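Local structure of isomerase/lactonizing enzyme (Agrobacterium tumefaciens, 1RVK) at residues 84-87 with 88-91; 183-186 with 187-190; 40-43 with 44-48; 311-314 with 315-319. The protein is of unknown function but belongs to the enolase superfamily, binds magnesium and probably acts on a carboxylate substrate through an enolate-like intermediate. All coordinates share one frame; numbering follows the deposited sequence.

Contact 1. Residues 84-87 with 88-91; sequences DLAH and WQRG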
loop_
_atom_site.group_PDB
_atom_site.type_symbol
_atom_site.label_atom_id
_atom_site.label_comp_id
_atom_site.label_asym_id
_atom_site.label_seq_id
_atom_site.Cartn_x
_atom_site.Cartn_y
_atom_site.Cartn_z
ATOM N N ASP A 84 -2.595 -19.917 -12.104
ATOM C CA ASP A 84 -3.025 -19.929 -13.505
ATOM C C ASP A 84 -2.853 -18.548 -14.131
ATOM O O ASP A 84 -2.414 -18.428 -15.273
ATOM C CB ASP A 84 -4.493 -20.350 -13.651
ATOM C CG ASP A 84 -4.695 -21.854 -13.539
ATOM O OD1 ASP A 84 -3.733 -22.621 -13.768
ATOM O OD2 ASP A 84 -5.833 -22.268 -13.237
ATOM N N LEU A 85 -3.214 -17.509 -13.384
ATOM C CA LEU A 85 -3.088 -16.135 -13.864
ATOM C C LEU A 85 -1.614 -15.745 -13.992
ATOM O O LEU A 85 -1.214 -15.096 -14.959
ATOM C CB LEU A 85 -3.775 -15.174 -12.894
ATOM C CG LEU A 85 -5.139 -14.519 -13.148
ATOM C CD1 LEU A 85 -5.790 -15.016 -14.412
ATOM C CD2 LEU A 85 -6.014 -14.764 -11.935
ATOM N N ALA A 86 -0.809 -16.141 -13.011
ATOM C CA ALA A 86 0.617 -15.821 -13.025
ATOM C C ALA A 86 1.284 -16.416 -14.263
ATOM O O ALA A 86 2.141 -15.792 -14.884
ATOM C CB ALA A 86 1.287 -16.359 -11.758
ATOM N N HIS A 87 0.869 -17.627 -14.615
ATOM C CA HIS A 87 1.403 -18.343 -15.764
ATOM C C HIS A 87 1.114 -17.640 -17.090
ATOM O O HIS A 87 1.863 -17.795 -18.051
ATOM C CB HIS A 87 0.820 -19.764 -15.780
ATOM C CG HIS A 87 1.034 -20.505 -17.065
ATOM N ND1 HIS A 87 0.028 -21.211 -17.690
ATOM C CD2 HIS A 87 2.134 -20.650 -17.842
ATOM C CE1 HIS A 87 0.498 -21.756 -18.798
ATOM N NE2 HIS A 87 1.773 -21.431 -18.914
ATOM N N TRP A 88 0.033 -16.866 -17.144
ATOM C CA TRP A 88 -0.342 -16.166 -18.374
ATOM C C TRP A 88 0.228 -14.760 -18.513
ATOM O O TRP A 88 0.054 -14.121 -19.550
ATOM C CB TRP A 88 -1.870 -16.083 -18.490
ATOM C CG TRP A 88 -2.534 -17.362 -18.909
ATOM C CD1 TRP A 88 -1.928 -18.555 -19.192
ATOM C CD2 TRP A 88 -3.937 -17.566 -19.118
ATOM N NE1 TRP A 88 -2.869 -19.489 -19.566
ATOM C CE2 TRP A 88 -4.110 -18.906 -19.529
ATOM C CE3 TRP A 88 -5.066 -16.743 -18.998
ATOM C CZ2 TRP A 88 -5.369 -19.444 -19.821
ATOM C CZ3 TRP A 88 -6.319 -17.277 -19.291
ATOM C CH2 TRP A 88 -6.456 -18.618 -19.698
ATOM N N GLN A 89 0.905 -14.273 -17.480
ATOM C CA GLN A 89 1.458 -12.924 -17.540
ATOM C C GLN A 89 2.532 -12.757 -18.602
ATOM O O GLN A 89 2.509 -11.802 -19.374
ATOM C CB GLN A 89 2.035 -12.524 -16.181
ATOM C CG GLN A 89 0.990 -12.292 -15.113
ATOM C CD GLN A 89 1.595 -11.748 -13.837
ATOM O OE1 GLN A 89 2.305 -12.453 -13.125
ATOM N NE2 GLN A 89 1.328 -10.480 -13.551
ATOM N N ARG A 90 3.476 -13.690 -18.635
ATOM C CA ARG A 90 4.576 -13.629 -19.584
ATOM C C ARG A 90 4.130 -13.421 -21.031
ATOM O O ARG A 90 4.712 -12.606 -21.756
ATOM C CB ARG A 90 5.419 -14.903 -19.475
ATOM C CG ARG A 90 6.636 -14.932 -20.394
ATOM C CD ARG A 90 7.399 -16.235 -20.244
ATOM N NE ARG A 90 8.619 -16.240 -21.047
ATOM C CZ ARG A 90 8.642 -16.259 -22.375
ATOM N NH1 ARG A 90 9.803 -16.257 -23.013
ATOM N NH2 ARG A 90 7.508 -16.289 -23.064
ATOM N N GLY A 91 3.093 -14.141 -21.449
ATOM C CA GLY A 91 2.630 -14.009 -22.822
ATOM C C GLY A 91 1.480 -13.044 -23.045
ATOM O O GLY A 91 0.876 -13.054 -24.113
HETATM O O HOH W 1 4.010 -15.707 -16.701
HETATM O O HOH W 2 4.275 -14.457 -12.998
HETATM O O HOH W 3 2.425 -16.800 -20.559
#
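The indole of Trp88 has the backbone carbonyl of Asp84 over one face, offset toward the rim, with Asp84 O 3.8 Å from Trp88 CG. The imidazole of His87 approaches the pyrrole part of the indole obliquely, its ND1 3.6 Å from Trp88 CD1; the ring planes make 46°. This is the weakly bonded last turn of helix 78-89 in the N-terminal capping domain of the enolase fold. His87 CG lies opposite its own N (chi1 167°), and Trp88 CG opposite its carbonyl carbon, which sets the indole beside Asp84 O. Bonds of i-to-i+3 type join the last residues, Trp88 N to Leu85 O at 3.1 Å and Gln89 N to Ala86 O at 3.3 Å, with both donors well above the carbonyl planes; the bond from Trp88 N to Asp84 O is weak. Leu85 packs on Leu101 and Val104 of helix 98-116 and, with Trp88, on Val69 of helix 59-70. Gln89 OE1 accepts from Lys263 NZ, and NE2 is hydrogen-bonded to Asp98 OD1 and Leu96 O. Water bridges backbone atoms here: one molecule gives a hydrogen bond to Ala86 O at 2.6 Å and accepts from Arg90 N, and another joins His87 O to Gly91 N, which lies 2.9 Å from that water.

Contact 2. Residues 183-186 with 187-190; sequences VKMD and LKAC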
loop_
_atom_site.group_PDB
_atom_site.type_symbol
_atom_site.label_atom_id
_atom_site.label_comp_id
_atom_site.label_asym_id
_atom_site.label_seq_id
_atom_site.Cartn_x
_atom_site.Cartn_y
_atom_site.Cartn_z
ATOM N N VAL A 183 18.507 16.782 -1.968
ATOM C CA VAL A 183 18.865 16.078 -0.741
ATOM C C VAL A 183 18.892 16.991 0.478
ATOM O O VAL A 183 18.439 16.608 1.552
ATOM C CB VAL A 183 20.242 15.385 -0.868
ATOM C CG1 VAL A 183 20.670 14.812 0.480
ATOM C CG2 VAL A 183 20.162 14.275 -1.904
ATOM N N LYS A 184 19.422 18.197 0.313
ATOM C CA LYS A 184 19.485 19.124 1.433
ATOM C C LYS A 184 18.099 19.494 1.948
ATOM O O LYS A 184 17.899 19.596 3.155
ATOM C CB LYS A 184 20.262 20.384 1.046
ATOM C CG LYS A 184 21.751 20.134 0.894
ATOM C CD LYS A 184 22.504 21.409 0.562
ATOM C CE LYS A 184 24.003 21.152 0.500
ATOM N NZ LYS A 184 24.349 20.125 -0.523
HETATM N N MSE A 185 17.149 19.696 1.040
HETATM C CA MSE A 185 15.788 20.042 1.442
HETATM C C MSE A 185 15.149 18.869 2.172
HETATM O O MSE A 185 14.496 19.049 3.199
HETATM C CB MSE A 185 14.936 20.414 0.223
HETATM C CG MSE A 185 15.212 21.797 -0.341
HETATM SE SE MSE A 185 14.761 23.206 0.918
HETATM C CE MSE A 185 12.860 23.253 0.645
ATOM N N ASP A 186 15.337 17.666 1.637
ATOM C CA ASP A 186 14.785 16.467 2.259
ATOM C C ASP A 186 15.285 16.339 3.696
ATOM O O ASP A 186 14.513 16.040 4.610
ATOM C CB ASP A 186 15.196 15.222 1.463
ATOM C CG ASP A 186 14.540 15.157 0.096
ATOM O OD1 ASP A 186 14.872 14.230 -0.680
ATOM O OD2 ASP A 186 13.690 16.022 -0.206
ATOM N N LEU A 187 16.579 16.568 3.896
ATOM C CA LEU A 187 17.157 16.470 5.231
ATOM C C LEU A 187 16.623 17.554 6.160
ATOM O O LEU A 187 16.462 17.315 7.355
ATOM C CB LEU A 187 18.684 16.539 5.166
ATOM C CG LEU A 187 19.373 15.262 4.675
ATOM C CD1 LEU A 187 20.864 15.505 4.492
ATOM C CD2 LEU A 187 19.128 14.147 5.675
ATOM N N LYS A 188 16.353 18.741 5.620
ATOM C CA LYS A 188 15.813 19.822 6.445
ATOM C C LYS A 188 14.423 19.449 6.938
ATOM O O LYS A 188 14.049 19.762 8.068
ATOM C CB LYS A 188 15.717 21.133 5.663
ATOM C CG LYS A 188 17.043 21.833 5.406
ATOM C CD LYS A 188 16.793 23.267 4.956
ATOM C CE LYS A 188 18.012 23.879 4.285
ATOM N NZ LYS A 188 18.253 23.284 2.936
ATOM N N ALA A 189 13.649 18.791 6.081
ATOM C CA ALA A 189 12.304 18.371 6.457
ATOM C C ALA A 189 12.402 17.343 7.574
ATOM O O ALA A 189 11.679 17.416 8.567
ATOM C CB ALA A 189 11.584 17.771 5.259
ATOM N N CYS A 190 13.305 16.382 7.408
ATOM C CA CYS A 190 13.491 15.343 8.413
ATOM C C CYS A 190 13.905 15.938 9.753
ATOM O O CYS A 190 13.406 15.533 10.809
ATOM C CB CYS A 190 14.540 14.335 7.941
ATOM S SG CYS A 190 13.960 13.297 6.572
#
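Val183 and Leu187 stand side by side one turn apart, pointing the same way, with Val183 CG1 4.1 Å from Leu187 CD1. Leu187 also leans over the preceding turn, its CG 3.5 Å from Val183 O. On another side of the helix Lys188 folds back toward the N-terminus: its chain runs nearly straight to CE and then bends at the last torsion (chi4 71°), bringing Lys188 NZ to 4.0 Å from SE of Met185, which is present as selenomethionine. The two side chains meet at a slant, the ammonium group close to Lys184 CB as well. Met185 itself is bent at both chi2 and chi3. Beneath these side chains run regular i-to-i+4 bonds, Leu187 N to Val183 O at 3.0 Å, Lys188 N to Lys184 O, Ala189 N to Met185 O, and Cys190 N to Asp186 O at 3.1 Å. Asp182 OD1 accepts from Met185 N, and weakly from Lys184 N, at the start of the helix. Asp186 is buried, and its OD1 is hydrogen-bonded to Tyr211 OH. Helix 183-197 is the crossover of a beta-alpha-beta unit between parallel strands 167-171 and 202-206 of the barrel domain. Val183 and Leu187 pack on Leu219 of helix 213-224, Leu187 reaching Leu223 too, whereas Met185 and Lys188 touch Pro150 at the start of helix 150-163.

Contact 3. Residues 40-43 with 44-48; sequences VRTE and DGQEG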
loop_
_atom_site.group_PDB
_atom_site.type_symbol
_atom_site.label_atom_id
_atom_site.label_comp_id
_atom_site.label_asym_id
_atom_site.label_seq_id
_atom_site.Cartn_x
_atom_site.Cartn_y
_atom_site.Cartn_z
ATOM N N VAL A 40 -17.020 -11.008 -8.001
ATOM C CA VAL A 40 -16.970 -12.411 -8.396
ATOM C C VAL A 40 -18.180 -13.076 -7.738
ATOM O O VAL A 40 -18.375 -12.955 -6.527
ATOM C CB VAL A 40 -15.677 -13.095 -7.902
ATOM C CG1 VAL A 40 -15.670 -14.565 -8.318
ATOM C CG2 VAL A 40 -14.460 -12.377 -8.475
ATOM N N ARG A 41 -18.994 -13.769 -8.532
ATOM C CA ARG A 41 -20.189 -14.422 -8.004
ATOM C C ARG A 41 -20.196 -15.924 -8.267
ATOM O O ARG A 41 -19.711 -16.387 -9.299
ATOM C CB ARG A 41 -21.448 -13.793 -8.619
ATOM C CG ARG A 41 -22.757 -14.372 -8.092
ATOM C CD ARG A 41 -23.977 -13.768 -8.795
ATOM N NE ARG A 41 -23.990 -12.311 -8.711
ATOM C CZ ARG A 41 -23.654 -11.498 -9.707
ATOM N NH1 ARG A 41 -23.279 -11.996 -10.878
ATOM N NH2 ARG A 41 -23.681 -10.185 -9.531
ATOM N N THR A 42 -20.755 -16.679 -7.324
ATOM C CA THR A 42 -20.837 -18.131 -7.449
ATOM C C THR A 42 -22.274 -18.591 -7.717
ATOM O O THR A 42 -23.210 -17.790 -7.682
ATOM C CB THR A 42 -20.315 -18.823 -6.175
ATOM O OG1 THR A 42 -20.983 -18.284 -5.028
ATOM C CG2 THR A 42 -18.816 -18.600 -6.026
ATOM N N GLU A 43 -22.438 -19.884 -7.982
ATOM C CA GLU A 43 -23.748 -20.469 -8.273
ATOM C C GLU A 43 -24.828 -20.116 -7.257
ATOM O O GLU A 43 -25.966 -19.824 -7.629
ATOM C CB GLU A 43 -23.644 -21.994 -8.339
ATOM C CG GLU A 43 -22.618 -22.526 -9.315
ATOM C CD GLU A 43 -22.428 -24.028 -9.185
ATOM O OE1 GLU A 43 -22.061 -24.494 -8.077
ATOM O OE2 GLU A 43 -22.645 -24.737 -10.192
ATOM N N ASP A 44 -24.472 -20.152 -5.978
ATOM C CA ASP A 44 -25.427 -19.863 -4.913
ATOM C C ASP A 44 -25.707 -18.379 -4.699
ATOM O O ASP A 44 -26.436 -18.006 -3.779
ATOM C CB ASP A 44 -24.954 -20.494 -3.600
ATOM C CG ASP A 44 -23.644 -19.910 -3.109
ATOM O OD1 ASP A 44 -23.177 -20.332 -2.032
ATOM O OD2 ASP A 44 -23.085 -19.031 -3.794
ATOM N N GLY A 45 -25.126 -17.533 -5.542
ATOM C CA GLY A 45 -25.366 -16.108 -5.420
ATOM C C GLY A 45 -24.435 -15.343 -4.496
ATOM O O GLY A 45 -24.562 -14.127 -4.376
ATOM N N GLN A 46 -23.516 -16.042 -3.835
ATOM C CA GLN A 46 -22.561 -15.390 -2.938
ATOM C C GLN A 46 -21.639 -14.514 -3.788
ATOM O O GLN A 46 -21.316 -14.867 -4.920
ATOM C CB GLN A 46 -21.729 -16.435 -2.189
ATOM C CG GLN A 46 -22.503 -17.308 -1.206
ATOM C CD GLN A 46 -22.743 -16.637 0.138
ATOM O OE1 GLN A 46 -23.171 -17.284 1.094
ATOM N NE2 GLN A 46 -22.471 -15.338 0.218
ATOM N N GLU A 47 -21.216 -13.379 -3.244
ATOM C CA GLU A 47 -20.349 -12.467 -3.986
ATOM C C GLU A 47 -19.146 -12.003 -3.181
ATOM O O GLU A 47 -19.171 -12.000 -1.948
ATOM C CB GLU A 47 -21.139 -11.233 -4.442
ATOM C CG GLU A 47 -22.235 -11.529 -5.454
ATOM C CD GLU A 47 -23.090 -10.314 -5.776
ATOM O OE1 GLU A 47 -23.952 -10.418 -6.671
ATOM O OE2 GLU A 47 -22.908 -9.258 -5.135
ATOM N N GLY A 48 -18.102 -11.615 -3.912
ATOM C CA GLY A 48 -16.877 -11.103 -3.326
ATOM C C GLY A 48 -16.527 -9.868 -4.140
ATOM O O GLY A 48 -16.686 -9.876 -5.363
#
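The chain reverses through a type I beta turn from Thr42 to Gly45, Gly45 N bonding to Thr42 O at 2.9 Å, and strands 30-42 and 47-52 then run antiparallel, with Val40 and Gly48 a hydrogen-bonded pair and Arg41 and Glu47 a non-hydrogen-bonded one. Between turn and pairs, Thr42 N bonds to Gln46 O. Gly45 has positive phi (89°), where a side chain would press on the preceding carbonyl. Arg41 and Glu47 lie alongside each other on one sheet face. Arg41 grips a single oxygen side-on, NE 2.8 Å and NH2 2.9 Å from Glu47 OE1; that oxygen sits near the guanidinium plane, although the two flat groups are turned 65° apart. NE meets OE1 on its anti side, while NH2 comes from above the carboxylate plane. The hairpin joins the central strand 30-42 to the outermost strand 47-52 of a three-stranded antiparallel sheet in the N-terminal enolase-type domain; from strand 3-15, Glu7 gives Arg41 a second salt bridge. Val40 and Thr42 pack on Leu111 of helix 98-116. At the bend, Asp44 CG sits between its own N and carbonyl carbon (chi1 64°), which brings OD2 within 2.5 Å of Thr42 OG1, the hydroxyl donating. Gln46 N reaches the same OD2 at 3.0 Å from the opposite face of the carboxylate, closing an Asx turn.

Contact 4. Residues 311-314 with 315-319; sequences NTAM and NLHVV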
loop_
_atom_site.group_PDB
_atom_site.type_symbol
_atom_site.label_atom_id
_atom_site.label_comp_id
_atom_site.label_asym_id
_atom_site.label_seq_id
_atom_site.Cartn_x
_atom_site.Cartn_y
_atom_site.Cartn_z
ATOM N N ASN A 311 -2.475 1.327 2.343
ATOM C CA ASN A 311 -3.596 1.294 3.267
ATOM C C ASN A 311 -4.711 0.439 2.659
ATOM O O ASN A 311 -4.489 -0.288 1.689
ATOM C CB ASN A 311 -4.100 2.718 3.525
ATOM C CG ASN A 311 -4.774 3.326 2.311
ATOM O OD1 ASN A 311 -4.405 3.035 1.178
ATOM N ND2 ASN A 311 -5.760 4.191 2.545
ATOM N N THR A 312 -5.904 0.556 3.239
ATOM C CA THR A 312 -7.120 -0.172 2.853
ATOM C C THR A 312 -7.150 -1.588 3.428
ATOM O O THR A 312 -6.121 -2.148 3.820
ATOM C CB THR A 312 -7.358 -0.241 1.308
ATOM O OG1 THR A 312 -6.543 -1.264 0.725
ATOM C CG2 THR A 312 -7.055 1.107 0.652
ATOM N N ALA A 313 -8.351 -2.150 3.476
ATOM C CA ALA A 313 -8.596 -3.474 4.030
ATOM C C ALA A 313 -7.664 -4.599 3.599
ATOM O O ALA A 313 -7.187 -5.362 4.440
ATOM C CB ALA A 313 -10.037 -3.878 3.753
HETATM N N MSE A 314 -7.416 -4.716 2.300
HETATM C CA MSE A 314 -6.565 -5.791 1.797
HETATM C C MSE A 314 -5.215 -5.865 2.502
HETATM O O MSE A 314 -4.747 -6.954 2.849
HETATM C CB MSE A 314 -6.363 -5.648 0.288
HETATM C CG MSE A 314 -5.750 -4.334 -0.148
HETATM SE SE MSE A 314 -5.855 -4.129 -2.075
HETATM C CE MSE A 314 -4.623 -2.651 -2.261
ATOM N N ASN A 315 -4.591 -4.713 2.722
ATOM C CA ASN A 315 -3.300 -4.689 3.393
ATOM C C ASN A 315 -3.443 -4.834 4.901
ATOM O O ASN A 315 -2.602 -5.464 5.546
ATOM C CB ASN A 315 -2.547 -3.397 3.055
ATOM C CG ASN A 315 -2.040 -3.387 1.632
ATOM O OD1 ASN A 315 -1.263 -4.259 1.239
ATOM N ND2 ASN A 315 -2.484 -2.413 0.846
ATOM N N LEU A 316 -4.504 -4.261 5.464
ATOM C CA LEU A 316 -4.730 -4.356 6.902
ATOM C C LEU A 316 -4.893 -5.814 7.334
ATOM O O LEU A 316 -4.395 -6.220 8.385
ATOM C CB LEU A 316 -5.977 -3.557 7.305
ATOM C CG LEU A 316 -6.350 -3.567 8.791
ATOM C CD1 LEU A 316 -5.187 -3.057 9.627
ATOM C CD2 LEU A 316 -7.586 -2.702 9.017
ATOM N N HIS A 317 -5.589 -6.606 6.524
ATOM C CA HIS A 317 -5.796 -8.004 6.875
ATOM C C HIS A 317 -4.496 -8.803 6.854
ATOM O O HIS A 317 -4.314 -9.716 7.658
ATOM C CB HIS A 317 -6.847 -8.626 5.954
ATOM C CG HIS A 317 -8.252 -8.290 6.350
ATOM N ND1 HIS A 317 -8.997 -9.090 7.191
ATOM C CD2 HIS A 317 -9.021 -7.207 6.084
ATOM C CE1 HIS A 317 -10.163 -8.514 7.426
ATOM N NE2 HIS A 317 -10.203 -7.370 6.767
ATOM N N VAL A 318 -3.589 -8.460 5.945
ATOM C CA VAL A 318 -2.306 -9.156 5.888
ATOM C C VAL A 318 -1.540 -8.828 7.171
ATOM O O VAL A 318 -0.959 -9.708 7.805
ATOM C CB VAL A 318 -1.471 -8.712 4.660
ATOM C CG1 VAL A 318 -0.064 -9.305 4.732
ATOM C CG2 VAL A 318 -2.156 -9.182 3.378
ATOM N N VAL A 319 -1.553 -7.557 7.558
ATOM C CA VAL A 319 -0.859 -7.133 8.771
ATOM C C VAL A 319 -1.442 -7.796 10.027
ATOM O O VAL A 319 -0.706 -8.198 10.925
ATOM C CB VAL A 319 -0.918 -5.595 8.930
ATOM C CG1 VAL A 319 -0.351 -5.175 10.288
ATOM C CG2 VAL A 319 -0.131 -4.929 7.804
#
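The loop residues Asn311 and Thr312, the latter with positive phi (81°), lead into helix 313-321, whose first i-to-i+4 bonds are Leu316 N to Thr312 O at 3.1 Å and His317 N to Ala313 O at 2.9 Å. Thr312 occupies the N-cap position, but its side chain makes no capping bond. Asn315 reaches back across the helix start: its ND2 donates to Asn311 O at 3.0 Å in a nearly straight bond (172°), the oxygen lying in the plane of the amide. The other end of that amide is also held, OD1 accepting from Val283 N, so both ends fix its rotation. Selenomethionine Met314 lies beside Asn315 and points the same way. With its CG between backbone N and carbonyl carbon (chi1 58°) and the chain extended beyond, its CE comes to 3.8 Å from Asn315 ND2. The His317 ring turns an edge toward the first turn, CD2 being 3.1 Å from Ala313 O, and its ND1 is hydrogen-bonded to Tyr121 N. Val318 CG2 lies 3.5 Å from Met314 O, a buried oxygen without a polar partner. The Val318 side chain packs on Ile289, Leu293 and Met296 of helix 289-301. Asn311 ND2 is bonded to the hydroxyl of Tyr339. The Asn315 side chain lies about 12 Å from the bound magnesium ion. The segment follows strand 306-308, in keeping with a helix start after a strand of the enolase-type TIM barrel.

In the fold
Contact 4 is the buried one, its centre 8 Å from that of the chain; contacts 2 and 3 are partly buried and contact 1 lies at the surface. Contacts 1 and 3 belong to the N-terminal domain, where both pack on helix 98-116 although their nearest atoms stay about 9 Å apart. Contacts 2 and 4 lie on different helices of the barrel domain, their centres 30 Å apart. The chemistry follows the setting: water bridges backbone atoms at the weakly bonded end of the helix in contact 1, regular helical bonding runs beneath mixed apolar and charged side chains in contact 2, a salt bridge marks the hairpin of contact 3, and an asparagine side chain ties the helix start back to the preceding loop in contact 4.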